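Local coordinates for protein 5-cytosine DNA methyltransferase (Entamoeba histolytica, PDB 3QV2) that probably transfers a methyl group from S-adenosyl-L-methionine to carbon 5 of cytosine in DNA or tRNA, at residues Val260-Ala263 and Glu264-Leu267; Pro88-Asn91 and Ser92-Ser95; Asn48-Tyr51 and Ser52-Lys56; Lys192-Ile196 and Ser197-Asp201; Ser66-Ile69 and Lys70-Glu73. All blocks are in the same frame, centred on the assembly; numbering follows the deposited sequence.

Interaction 1 (Val260-Ala263 and Glu264-Leu267)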
loop_
_atom_site.group_PDB
_atom_site.type_symbol
_atom_site.label_atom_id
_atom_site.label_comp_id
_atom_site.label_asym_id
_atom_site.label_seq_id
_atom_site.Cartn_x
_atom_site.Cartn_y
_atom_site.Cartn_z
ATOM N N VAL A 260 -19.370 24.475 -5.542
ATOM C CA VAL A 260 -20.021 25.321 -6.534
ATOM C C VAL A 260 -21.195 24.591 -7.178
ATOM O O VAL A 260 -21.438 23.418 -6.894
ATOM C CB VAL A 260 -19.037 25.764 -7.631
ATOM C CG1 VAL A 260 -17.900 26.566 -7.025
ATOM C CG2 VAL A 260 -18.501 24.554 -8.379
ATOM N N LYS A 261 -21.918 25.290 -8.046
ATOM C CA LYS A 261 -23.091 24.718 -8.699
ATOM C C LYS A 261 -22.813 24.390 -10.162
ATOM O O LYS A 261 -23.405 23.468 -10.723
ATOM C CB LYS A 261 -24.269 25.685 -8.607
ATOM C CG LYS A 261 -24.559 26.190 -7.205
ATOM C CD LYS A 261 -25.290 27.520 -7.263
ATOM C CE LYS A 261 -24.438 28.570 -7.967
ATOM N NZ LYS A 261 -25.184 29.828 -8.245
ATOM N N LYS A 262 -21.918 25.155 -10.777
ATOM C CA LYS A 262 -21.585 24.967 -12.184
ATOM C C LYS A 262 -20.107 24.636 -12.348
ATOM O O LYS A 262 -19.275 25.063 -11.546
ATOM C CB LYS A 262 -21.927 26.223 -12.984
ATOM C CG LYS A 262 -23.353 26.712 -12.797
ATOM C CD LYS A 262 -23.513 28.119 -13.344
ATOM C CE LYS A 262 -22.511 29.064 -12.700
ATOM N NZ LYS A 262 -22.493 30.402 -13.350
ATOM N N ALA A 263 -19.784 23.872 -13.386
ATOM C CA ALA A 263 -18.402 23.495 -13.652
ATOM C C ALA A 263 -17.556 24.722 -13.968
ATOM O O ALA A 263 -16.397 24.811 -13.560
ATOM C CB ALA A 263 -18.332 22.491 -14.796
ATOM N N GLU A 264 -18.143 25.674 -14.686
ATOM C CA GLU A 264 -17.419 26.874 -15.098
ATOM C C GLU A 264 -16.951 27.698 -13.904
ATOM O O GLU A 264 -16.035 28.510 -14.020
ATOM C CB GLU A 264 -18.277 27.737 -16.027
ATOM C CG GLU A 264 -19.507 28.342 -15.372
ATOM C CD GLU A 264 -20.151 29.409 -16.235
ATOM O OE1 GLU A 264 -21.148 30.018 -15.793
ATOM O OE2 GLU A 264 -19.654 29.644 -17.356
ATOM N N ASP A 265 -17.586 27.482 -12.756
ATOM C CA ASP A 265 -17.223 28.193 -11.536
ATOM C C ASP A 265 -15.878 27.723 -10.993
ATOM O O ASP A 265 -15.285 28.374 -10.132
ATOM C CB ASP A 265 -18.308 28.024 -10.472
ATOM C CG ASP A 265 -19.598 28.726 -10.844
ATOM O OD1 ASP A 265 -19.540 29.700 -11.626
ATOM O OD2 ASP A 265 -20.667 28.310 -10.352
ATOM N N LEU A 266 -15.399 26.593 -11.503
ATOM C CA LEU A 266 -14.127 26.030 -11.061
ATOM C C LEU A 266 -12.961 26.561 -11.894
ATOM O O LEU A 266 -11.800 26.408 -11.519
ATOM C CB LEU A 266 -14.167 24.500 -11.138
ATOM C CG LEU A 266 -15.206 23.774 -10.276
ATOM C CD1 LEU A 266 -15.246 22.290 -10.612
ATOM C CD2 LEU A 266 -14.923 23.979 -8.799
ATOM N N LEU A 267 -13.283 27.189 -13.022
ATOM C CA LEU A 267 -12.273 27.667 -13.966
ATOM C C LEU A 267 -11.146 28.488 -13.334
ATOM O O LEU A 267 -9.984 28.354 -13.721
ATOM C CB LEU A 267 -12.930 28.458 -15.104
ATOM C CG LEU A 267 -13.578 27.627 -16.212
ATOM C CD1 LEU A 267 -14.295 28.520 -17.217
ATOM C CD2 LEU A 267 -12.536 26.757 -16.904
#

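Interaction 2 (Pro88-Asn91 and Ser92-Ser95)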
loop_
_atom_site.group_PDB
_atom_site.type_symbol
_atom_site.label_atom_id
_atom_site.label_comp_id
_atom_site.label_asym_id
_atom_site.label_seq_id
_atom_site.Cartn_x
_atom_site.Cartn_y
_atom_site.Cartn_z
ATOM N N PRO A 88 -8.622 -9.480 -8.053
ATOM C CA PRO A 88 -9.597 -10.574 -7.948
ATOM C C PRO A 88 -10.686 -10.337 -6.903
ATOM O O PRO A 88 -11.693 -11.046 -6.902
ATOM C CB PRO A 88 -8.734 -11.768 -7.520
ATOM C CG PRO A 88 -7.360 -11.427 -7.972
ATOM C CD PRO A 88 -7.246 -9.946 -7.809
ATOM N N TYR A 89 -10.496 -9.353 -6.031
ATOM C CA TYR A 89 -11.350 -9.224 -4.855
ATOM C C TYR A 89 -12.347 -8.071 -4.914
ATOM O O TYR A 89 -12.261 -7.115 -4.144
ATOM C CB TYR A 89 -10.488 -9.161 -3.592
ATOM C CG TYR A 89 -9.397 -10.201 -3.618
ATOM C CD1 TYR A 89 -9.703 -11.551 -3.520
ATOM C CD2 TYR A 89 -8.067 -9.839 -3.777
ATOM C CE1 TYR A 89 -8.713 -12.511 -3.562
ATOM C CE2 TYR A 89 -7.070 -10.793 -3.819
ATOM C CZ TYR A 89 -7.400 -12.127 -3.712
ATOM O OH TYR A 89 -6.415 -13.085 -3.753
ATOM N N ASN A 90 -13.294 -8.179 -5.841
ATOM C CA ASN A 90 -14.453 -7.298 -5.876
ATOM C C ASN A 90 -15.720 -8.138 -5.770
ATOM O O ASN A 90 -15.672 -9.360 -5.924
ATOM C CB ASN A 90 -14.469 -6.464 -7.156
ATOM C CG ASN A 90 -14.389 -7.315 -8.405
ATOM O OD1 ASN A 90 -15.351 -7.986 -8.776
ATOM N ND2 ASN A 90 -13.237 -7.290 -9.065
ATOM N N ASN A 91 -16.850 -7.490 -5.506
ATOM C CA ASN A 91 -18.117 -8.202 -5.346
ATOM C C ASN A 91 -18.558 -8.943 -6.606
ATOM O O ASN A 91 -19.178 -10.003 -6.524
ATOM C CB ASN A 91 -19.216 -7.249 -4.870
ATOM C CG ASN A 91 -19.052 -6.848 -3.416
ATOM O OD1 ASN A 91 -18.755 -7.681 -2.559
ATOM N ND2 ASN A 91 -19.239 -5.564 -3.130
ATOM N N SER A 92 -18.234 -8.388 -7.768
ATOM C CA SER A 92 -18.589 -9.019 -9.032
ATOM C C SER A 92 -17.955 -10.401 -9.156
ATOM O O SER A 92 -18.642 -11.395 -9.393
ATOM C CB SER A 92 -18.159 -8.140 -10.207
ATOM O OG SER A 92 -18.472 -8.756 -11.447
ATOM N N ILE A 93 -16.637 -10.451 -8.989
ATOM C CA ILE A 93 -15.881 -11.692 -9.106
ATOM C C ILE A 93 -16.160 -12.642 -7.946
ATOM O O ILE A 93 -16.276 -13.850 -8.140
ATOM C CB ILE A 93 -14.365 -11.413 -9.161
ATOM C CG1 ILE A 93 -14.012 -10.648 -10.437
ATOM C CG2 ILE A 93 -13.576 -12.711 -9.080
ATOM C CD1 ILE A 93 -12.554 -10.255 -10.530
ATOM N N MET A 94 -16.270 -12.088 -6.743
ATOM C CA MET A 94 -16.436 -12.898 -5.542
ATOM C C MET A 94 -17.833 -13.500 -5.399
ATOM O O MET A 94 -17.983 -14.610 -4.890
ATOM C CB MET A 94 -16.061 -12.097 -4.293
ATOM C CG MET A 94 -14.562 -11.900 -4.115
ATOM S SD MET A 94 -14.148 -10.794 -2.751
ATOM C CE MET A 94 -15.082 -11.533 -1.413
ATOM N N SER A 95 -18.854 -12.771 -5.841
ATOM C CA SER A 95 -20.224 -13.276 -5.759
ATOM C C SER A 95 -20.450 -14.395 -6.771
ATOM O O SER A 95 -21.440 -15.122 -6.698
ATOM C CB SER A 95 -21.236 -12.148 -5.983
ATOM O OG SER A 95 -21.191 -11.674 -7.319
#

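Interaction 3 (Asn48-Tyr51 and Ser52-Lys56)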
loop_
_atom_site.group_PDB
_atom_site.type_symbol
_atom_site.label_atom_id
_atom_site.label_comp_id
_atom_site.label_asym_id
_atom_site.label_seq_id
_atom_site.Cartn_x
_atom_site.Cartn_y
_atom_site.Cartn_z
ATOM N N ASN A 48 10.084 -2.418 -10.031
ATOM C CA ASN A 48 11.409 -2.836 -9.584
ATOM C C ASN A 48 12.451 -1.735 -9.736
ATOM O O ASN A 48 13.287 -1.541 -8.857
ATOM C CB ASN A 48 11.866 -4.088 -10.334
ATOM C CG ASN A 48 10.927 -5.260 -10.141
ATOM O OD1 ASN A 48 10.145 -5.296 -9.191
ATOM N ND2 ASN A 48 11.003 -6.231 -11.044
ATOM N N LYS A 49 12.403 -1.022 -10.857
ATOM C CA LYS A 49 13.346 0.064 -11.105
ATOM C C LYS A 49 13.296 1.113 -10.001
ATOM O O LYS A 49 14.330 1.637 -9.586
ATOM C CB LYS A 49 13.097 0.701 -12.475
ATOM C CG LYS A 49 13.990 0.146 -13.575
ATOM C CD LYS A 49 13.204 -0.178 -14.836
ATOM C CE LYS A 49 12.542 1.059 -15.419
ATOM N NZ LYS A 49 11.817 0.745 -16.682
ATOM N N ILE A 50 12.092 1.413 -9.526
ATOM C CA ILE A 50 11.927 2.343 -8.418
ATOM C C ILE A 50 12.493 1.745 -7.134
ATOM O O ILE A 50 13.208 2.414 -6.387
ATOM C CB ILE A 50 10.447 2.709 -8.204
ATOM C CG1 ILE A 50 9.892 3.430 -9.437
ATOM C CG2 ILE A 50 10.289 3.562 -6.954
ATOM C CD1 ILE A 50 8.452 3.865 -9.290
ATOM N N TYR A 51 12.176 0.477 -6.888
ATOM C CA TYR A 51 12.668 -0.221 -5.708
ATOM C C TYR A 51 14.192 -0.210 -5.671
ATOM O O TYR A 51 14.795 0.204 -4.683
ATOM C CB TYR A 51 12.154 -1.662 -5.683
ATOM C CG TYR A 51 12.419 -2.383 -4.381
ATOM C CD1 TYR A 51 11.415 -2.538 -3.434
ATOM C CD2 TYR A 51 13.674 -2.904 -4.096
ATOM C CE1 TYR A 51 11.653 -3.193 -2.242
ATOM C CE2 TYR A 51 13.921 -3.560 -2.906
ATOM C CZ TYR A 51 12.907 -3.702 -1.983
ATOM O OH TYR A 51 13.138 -4.353 -0.794
ATOM N N SER A 52 14.806 -0.667 -6.758
ATOM C CA SER A 52 16.259 -0.740 -6.853
ATOM C C SER A 52 16.903 0.640 -6.737
ATOM O O SER A 52 17.956 0.791 -6.120
ATOM C CB SER A 52 16.677 -1.415 -8.161
ATOM O OG SER A 52 16.267 -2.772 -8.189
ATOM N N LYS A 53 16.266 1.643 -7.332
ATOM C CA LYS A 53 16.764 3.014 -7.262
ATOM C C LYS A 53 16.864 3.507 -5.822
ATOM O O LYS A 53 17.838 4.158 -5.445
ATOM C CB LYS A 53 15.870 3.956 -8.072
ATOM C CG LYS A 53 16.106 5.437 -7.798
ATOM C CD LYS A 53 17.481 5.892 -8.259
ATOM C CE LYS A 53 17.676 7.381 -8.010
ATOM N NZ LYS A 53 18.974 7.879 -8.546
ATOM N N ASN A 54 15.853 3.189 -5.019
ATOM C CA ASN A 54 15.792 3.663 -3.639
ATOM C C ASN A 54 16.509 2.763 -2.631
ATOM O O ASN A 54 17.077 3.249 -1.654
ATOM C CB ASN A 54 14.337 3.873 -3.212
ATOM C CG ASN A 54 13.682 5.037 -3.930
ATOM O OD1 ASN A 54 13.805 6.187 -3.509
ATOM N ND2 ASN A 54 12.980 4.746 -5.018
ATOM N N PHE A 55 16.483 1.455 -2.868
ATOM C CA PHE A 55 17.039 0.505 -1.908
ATOM C C PHE A 55 18.357 -0.118 -2.363
ATOM O O PHE A 55 18.968 -0.894 -1.628
ATOM C CB PHE A 55 16.012 -0.580 -1.571
ATOM C CG PHE A 55 14.775 -0.050 -0.900
ATOM C CD1 PHE A 55 14.823 0.394 0.411
ATOM C CD2 PHE A 55 13.569 0.008 -1.579
ATOM C CE1 PHE A 55 13.691 0.886 1.033
ATOM C CE2 PHE A 55 12.432 0.499 -0.960
ATOM C CZ PHE A 55 12.494 0.939 0.347
ATOM N N LYS A 56 18.790 0.225 -3.571
ATOM C CA LYS A 56 20.078 -0.232 -4.088
ATOM C C LYS A 56 20.239 -1.747 -3.990
ATOM O O LYS A 56 21.332 -2.248 -3.726
ATOM C CB LYS A 56 21.224 0.463 -3.350
ATOM C CG LYS A 56 21.085 1.974 -3.281
ATOM C CD LYS A 56 20.945 2.583 -4.666
ATOM C CE LYS A 56 20.826 4.097 -4.588
ATOM N NZ LYS A 56 20.698 4.721 -5.933
#

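Interaction 4 (Lys192-Ile196 and Ser197-Asp201)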
loop_
_atom_site.group_PDB
_atom_site.type_symbol
_atom_site.label_atom_id
_atom_site.label_comp_id
_atom_site.label_asym_id
_atom_site.label_seq_id
_atom_site.Cartn_x
_atom_site.Cartn_y
_atom_site.Cartn_z
ATOM N N LYS A 192 1.623 12.485 14.856
ATOM C CA LYS A 192 1.877 13.907 15.056
ATOM C C LYS A 192 0.952 14.723 14.166
ATOM O O LYS A 192 0.938 14.540 12.949
ATOM C CB LYS A 192 3.334 14.235 14.731
ATOM C CG LYS A 192 4.340 13.424 15.530
ATOM C CD LYS A 192 4.554 14.011 16.913
ATOM C CE LYS A 192 5.405 15.270 16.848
ATOM N NZ LYS A 192 6.772 14.986 16.325
ATOM N N GLU A 193 0.177 15.617 14.771
ATOM C CA GLU A 193 -0.819 16.378 14.023
ATOM C C GLU A 193 -0.273 16.880 12.692
ATOM O O GLU A 193 0.878 17.307 12.594
ATOM C CB GLU A 193 -1.358 17.554 14.841
ATOM C CG GLU A 193 -2.514 18.273 14.161
ATOM C CD GLU A 193 -2.692 19.701 14.643
ATOM O OE1 GLU A 193 -1.905 20.144 15.504
ATOM O OE2 GLU A 193 -3.618 20.382 14.151
ATOM N N SER A 194 -1.109 16.818 11.665
ATOM C CA SER A 194 -0.727 17.296 10.349
ATOM C C SER A 194 -1.963 17.627 9.527
ATOM O O SER A 194 -3.029 17.047 9.731
ATOM C CB SER A 194 0.116 16.247 9.623
ATOM O OG SER A 194 -0.654 15.090 9.342
ATOM N N MET A 195 -1.812 18.569 8.605
ATOM C CA MET A 195 -2.878 18.919 7.682
ATOM C C MET A 195 -2.401 18.623 6.267
ATOM O O MET A 195 -1.240 18.272 6.060
ATOM C CB MET A 195 -3.242 20.400 7.820
ATOM C CG MET A 195 -4.727 20.666 8.036
ATOM S SD MET A 195 -5.335 20.099 9.637
ATOM C CE MET A 195 -4.412 21.160 10.748
ATOM N N ILE A 196 -3.297 18.757 5.295
ATOM C CA ILE A 196 -2.934 18.560 3.896
ATOM C C ILE A 196 -1.772 19.477 3.534
ATOM O O ILE A 196 -0.967 19.167 2.653
ATOM C CB ILE A 196 -4.121 18.851 2.963
ATOM C CG1 ILE A 196 -5.336 18.006 3.357
ATOM C CG2 ILE A 196 -3.737 18.603 1.510
ATOM C CD1 ILE A 196 -6.512 18.175 2.426
ATOM N N SER A 197 -1.690 20.603 4.233
ATOM C CA SER A 197 -0.638 21.588 4.009
ATOM C C SER A 197 0.754 20.964 4.089
ATOM O O SER A 197 1.627 21.267 3.276
ATOM C CB SER A 197 -0.752 22.721 5.035
ATOM O OG SER A 197 -2.098 23.144 5.190
ATOM N N ASN A 198 0.951 20.088 5.070
ATOM C CA ASN A 198 2.267 19.515 5.353
ATOM C C ASN A 198 2.860 18.670 4.225
ATOM O O ASN A 198 4.060 18.393 4.218
ATOM C CB ASN A 198 2.225 18.694 6.647
ATOM C CG ASN A 198 1.878 19.535 7.862
ATOM O OD1 ASN A 198 0.706 19.700 8.203
ATOM N ND2 ASN A 198 2.899 20.068 8.526
ATOM N N TYR A 199 2.028 18.264 3.275
ATOM C CA TYR A 199 2.470 17.338 2.237
ATOM C C TYR A 199 2.628 18.003 0.874
ATOM O O TYR A 199 3.062 17.369 -0.089
ATOM C CB TYR A 199 1.497 16.162 2.134
ATOM C CG TYR A 199 1.219 15.476 3.456
ATOM C CD1 TYR A 199 0.237 15.952 4.316
ATOM C CD2 TYR A 199 1.938 14.352 3.842
ATOM C CE1 TYR A 199 -0.021 15.330 5.523
ATOM C CE2 TYR A 199 1.687 13.723 5.048
ATOM C CZ TYR A 199 0.706 14.218 5.883
ATOM O OH TYR A 199 0.448 13.600 7.086
ATOM N N LEU A 200 2.284 19.283 0.794
ATOM C CA LEU A 200 2.283 19.998 -0.476
ATOM C C LEU A 200 3.674 20.457 -0.899
ATOM O O LEU A 200 4.399 21.059 -0.109
ATOM C CB LEU A 200 1.366 21.217 -0.384
ATOM C CG LEU A 200 -0.096 20.947 -0.029
ATOM C CD1 LEU A 200 -0.844 22.251 0.207
ATOM C CD2 LEU A 200 -0.766 20.130 -1.121
ATOM N N ASP A 201 4.041 20.172 -2.146
ATOM C CA ASP A 201 5.202 20.807 -2.753
ATOM C C ASP A 201 4.910 22.298 -2.850
ATOM O O ASP A 201 3.749 22.711 -2.837
ATOM C CB ASP A 201 5.480 20.237 -4.142
ATOM C CG ASP A 201 5.698 18.741 -4.128
ATOM O OD1 ASP A 201 6.020 18.186 -3.058
ATOM O OD2 ASP A 201 5.556 18.116 -5.198
#

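Interaction 5 (Ser66-Ile69 and Lys70-Glu73)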
loop_
_atom_site.group_PDB
_atom_site.type_symbol
_atom_site.label_atom_id
_atom_site.label_comp_id
_atom_site.label_asym_id
_atom_site.label_seq_id
_atom_site.Cartn_x
_atom_site.Cartn_y
_atom_site.Cartn_z
ATOM N N SER A 66 4.928 -20.136 -9.584
ATOM C CA SER A 66 5.565 -21.445 -9.680
ATOM C C SER A 66 6.889 -21.556 -8.929
ATOM O O SER A 66 7.569 -22.577 -9.026
ATOM C CB SER A 66 5.789 -21.806 -11.151
ATOM O OG SER A 66 6.679 -20.888 -11.767
ATOM N N ILE A 67 7.260 -20.517 -8.187
ATOM C CA ILE A 67 8.530 -20.533 -7.463
ATOM C C ILE A 67 8.626 -21.749 -6.537
ATOM O O ILE A 67 7.678 -22.077 -5.822
ATOM C CB ILE A 67 8.766 -19.233 -6.666
ATOM C CG1 ILE A 67 10.184 -19.214 -6.087
ATOM C CG2 ILE A 67 7.726 -19.080 -5.570
ATOM C CD1 ILE A 67 10.574 -17.898 -5.449
ATOM N N SER A 68 9.773 -22.420 -6.563
ATOM C CA SER A 68 9.951 -23.659 -5.815
ATOM C C SER A 68 10.179 -23.408 -4.330
ATOM O O SER A 68 10.616 -22.328 -3.933
ATOM C CB SER A 68 11.117 -24.469 -6.387
ATOM O OG SER A 68 12.359 -23.833 -6.123
ATOM N N ILE A 69 9.880 -24.415 -3.515
ATOM C CA ILE A 69 10.124 -24.338 -2.082
ATOM C C ILE A 69 11.612 -24.136 -1.829
ATOM O O ILE A 69 12.011 -23.299 -1.020
ATOM C CB ILE A 69 9.678 -25.624 -1.364
ATOM C CG1 ILE A 69 8.248 -25.997 -1.763
ATOM C CG2 ILE A 69 9.797 -25.461 0.143
ATOM C CD1 ILE A 69 7.775 -27.311 -1.182
ATOM N N LYS A 70 12.425 -24.914 -2.538
ATOM C CA LYS A 70 13.876 -24.880 -2.392
ATOM C C LYS A 70 14.441 -23.466 -2.512
ATOM O O LYS A 70 15.240 -23.038 -1.681
ATOM C CB LYS A 70 14.529 -25.787 -3.437
ATOM C CG LYS A 70 16.044 -25.873 -3.340
ATOM C CD LYS A 70 16.483 -27.106 -2.567
ATOM C CE LYS A 70 17.984 -27.317 -2.680
ATOM N NZ LYS A 70 18.409 -28.626 -2.112
ATOM N N GLN A 71 14.026 -22.748 -3.553
ATOM C CA GLN A 71 14.517 -21.393 -3.778
ATOM C C GLN A 71 14.123 -20.464 -2.636
ATOM O O GLN A 71 14.924 -19.646 -2.185
ATOM C CB GLN A 71 14.012 -20.843 -5.112
ATOM C CG GLN A 71 14.467 -19.421 -5.397
ATOM C CD GLN A 71 14.103 -18.953 -6.792
ATOM O OE1 GLN A 71 14.234 -17.773 -7.117
ATOM N NE2 GLN A 71 13.645 -19.879 -7.626
ATOM N N ILE A 72 12.887 -20.596 -2.167
ATOM C CA ILE A 72 12.411 -19.789 -1.051
ATOM C C ILE A 72 13.180 -20.100 0.233
ATOM O O ILE A 72 13.586 -19.194 0.960
ATOM C CB ILE A 72 10.906 -19.992 -0.808
ATOM C CG1 ILE A 72 10.089 -19.204 -1.837
ATOM C CG2 ILE A 72 10.529 -19.560 0.599
ATOM C CD1 ILE A 72 8.602 -19.447 -1.747
ATOM N N GLU A 73 13.388 -21.385 0.497
ATOM C CA GLU A 73 14.050 -21.814 1.723
ATOM C C GLU A 73 15.540 -21.469 1.706
ATOM O O GLU A 73 16.145 -21.254 2.756
ATOM C CB GLU A 73 13.844 -23.318 1.936
ATOM C CG GLU A 73 13.816 -23.738 3.396
ATOM C CD GLU A 73 13.394 -25.183 3.582
ATOM O OE1 GLU A 73 12.521 -25.444 4.437
ATOM O OE2 GLU A 73 13.938 -26.061 2.880
HETATM O O HOH W 1 11.966 -21.940 -8.138
#

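Interaction 1 (Val260-Ala263 and Glu264-Leu267)
The side chain of K262 leaves its backbone with CG beside N, runs out, and bends at chi3 (-56°), which brings its ammonium group back over E264 and D265. E264 meets it with CG set between N and the carbonyl carbon (chi1 66°) and an extended chain, so the two side chains lie alongside and point the same way. K262 NZ takes OE1 of E264 at 2.8 Å, on the anti lone pair, away from the second carboxylate oxygen. A longer salt bridge links K262 NZ to OD1 of D265 at 3.5 Å. The K262 chain crosses this carboxylate at a slant, and CE packs against both oxygens, 3.1 Å from D265 OD2. That same OD2 receives a weak bond from the backbone N of K262, so one carboxylate meets both the charged end and the main chain of the lysine. V260 and D265 pass each other in opposite directions with their CB atoms in contact. V260 CG2 reaches CD2 of L266 at 3.6 Å, and L266 also packs on F257, L271 and I215. Backbone bonds set the curl: D265 N to K262 O at 3.2 Å and L266 N to A263 O at 2.9 Å. L267 N continues the i to i+3 pattern with E264 O. The result is a surface salt-bridge network over a run of successive i to i+3 turns, backed by helix 212-218 and probably part of the target-recognition region, as in other C5-methyltransferases.

Interaction 2 (Pro88-Asn91 and Ser92-Ser95)
M94 N bonds to N90 O at 2.9 Å, and S95 N bonds to N91 O one residue on; these i to i+4 bonds open the short helix that starts at N91. Ahead of them the chain is irregular, running from P88 through Y89 before N90 turns it into the helix. N90 is the N-cap. Its chi1 of 55° sets CG between the backbone N and the carbonyl carbon, turning OD1 back toward the first helical turn, where it accepts from I93 N at 2.8 Å along a fairly straight bond (167°). The amide crosses I93 at a slant, with ND2 3.4 Å from I93 CD1. This capped turn follows directly on the PPCQ motif of the family, which holds C86, the predicted catalytic cysteine; the Y89 side chain is about 5 Å from that of C86, so the turn lies next to the probable active site. P88 CB sits over the centre of one face of the Y89 ring, 3.9 Å above its plane, and Y89 also meets F134 edge-to-face. On the helical side, I93 CG2 touches P88 O at 3.3 Å. The SD of M94 lies 3.8 Å from Y89 CA. S95 OG adds a second donor to N91 O at 2.7 Å, so the first-turn carbonyl is gripped by both the amide and the hydroxyl of one residue.

Interaction 3 (Asn48-Tyr51 and Ser52-Lys56)
F55 lays its CD2 corner over the centre of the Y51 ring, 3.6 Å above the plane, while the two rings are tilted 44° to each other with centroids 4.6 Å apart. The pair is oblique, and the side chains cross at about a right angle. Y51 has CG anti to N (chi1 -170°), which turns one ring face to F55, one helical turn further on. Its hydroxyl bonds outside the helix, to E15 and R24, while the ring rests on F38 and P40 of strand 36-41. F55 packs in turn on helix 22-29. On another side of helix 45-55, N54 and I50 run side by side. N54 ND2 reaches back to I50 O at 2.7 Å, and N54 N reaches the same oxygen at 3.1 Å from the opposite face of the carbonyl plane. N54 OD1 is taken by the backbone N of T290. The regular bonds continue with S52 N to N48 O, 2.7 Å, and F55 N to Y51 O, until K56 leaves with positive phi. N48 ND2 donates to the carbonyl oxygen of D42, which binds S-adenosyl-L-homocysteine. The ND2 and OD1 bonds should restrain the N54 amide, the hydroxyl bonds and ring overlap Y51.

Interaction 4 (Lys192-Ile196 and Ser197-Asp201)
S194 meets Y199 through hydroxyl groups: S194 OG and Y199 OH lie 2.9 Å apart, a hydrogen bond in which either could donate. The serine oxygen sits near the plane of the Y199 ring, at its edge. Next, M195 turns its backbone N to N198, whose OD1 accepts at 2.8 Å in a nearly straight bond (170°), with the donor tilted 21° from the amide carbonyl plane. N198 CG stands anti to its carbonyl carbon (chi1 -62°), which brings the amide back along the chain. M195 O answers by accepting from N198 N at 3.0 Å, so the pair is joined twice. That oxygen also lies 3.2 Å from Y199 CE1. The N198 N bond is the first of successive i to i+3 turns in the long connection between strand 172-178 and helix 212-218; Y199 N reaches I196 O at 3.2 Å, and L200 N follows on S197 O. I196 O also touches L200 CG at 3.3 Å and lies at the edge of the Y199 ring, in its plane. The tyrosine ring packs on I166, P167 and I282, and S197 OG bonds to the carbonyl oxygen of K227. Beyond the turns D201 forms a salt bridge with K281 on helix 276-282.

Interaction 5 (Ser66-Ile69 and Lys70-Glu73)
I69, I67 and I72 carry this contact at the start of helix 69-74. The I69 side chain sets off away from 70-73 and packs on I115 and L119; across the contact I69 works mainly through its carbonyl, which accepts from E73 N at 2.8 Å, the first firm i to i+4 bond of the helix. I67 comes before the helix. With CG1 anti to N (chi1 -172°), its longer branch reaches the first turn, where CD1 rests on I72 CG1 at 3.9 Å and the two side chains cross at about a right angle. I67 CG2 meets I72 CD1 as well. I72 continues into L111 and I115 of helix 106-115, and I67 touches F41 on strand 36-41, so the isoleucines join loop, helix and sheet edge. Q71, extended, crosses over I67 and places NE2 3.8 Å from I67 CG1. S68 is the N-cap: its OG accepts from Q71 N at 3.2 Å with a nearly straight bond (162°). A water binds S68 N at 2.7 Å and S68 OG at 2.8 Å, and accepts a weak bond from Q71 NE2. It thus ties the cap residue to the tip of the glutamine. A sulfate, probably from the crystallisation liquor, lies about 4 Å from the S68 side chain. The cap leaves the helix start polar on one flank and hydrocarbon on the other: the positive end of the helix dipole would probably attract an anion, with which the sulfate is tentatively consistent, while I67 and I72 face the fold, I67 near the cofactor-binding L64 and N63.

Overall arrangement
Interactions 3 and 5 belong to the cofactor-binding domain, on helices 45-55 and 69-74 that succeed each other in the chain and both touch strand 36-41; their centres are 23 Å apart. Interaction 3 relies on aromatic overlap and interaction 5 on apolar contacts with a serine cap. Interaction 2 also uses a capped helix start, an asparagine in place of the serine, but near the predicted catalytic cysteine. Interaction 4 precedes helix 212-218 in the chain and interaction 1 comes after strand 249-251; both use i to i+3 turns instead of regular helix. Interactions 2 to 5 are all partly buried, interaction 4 being joined by neutral hydrogen bonds; interaction 1, at the surface, relies on charges. None of the five touches another.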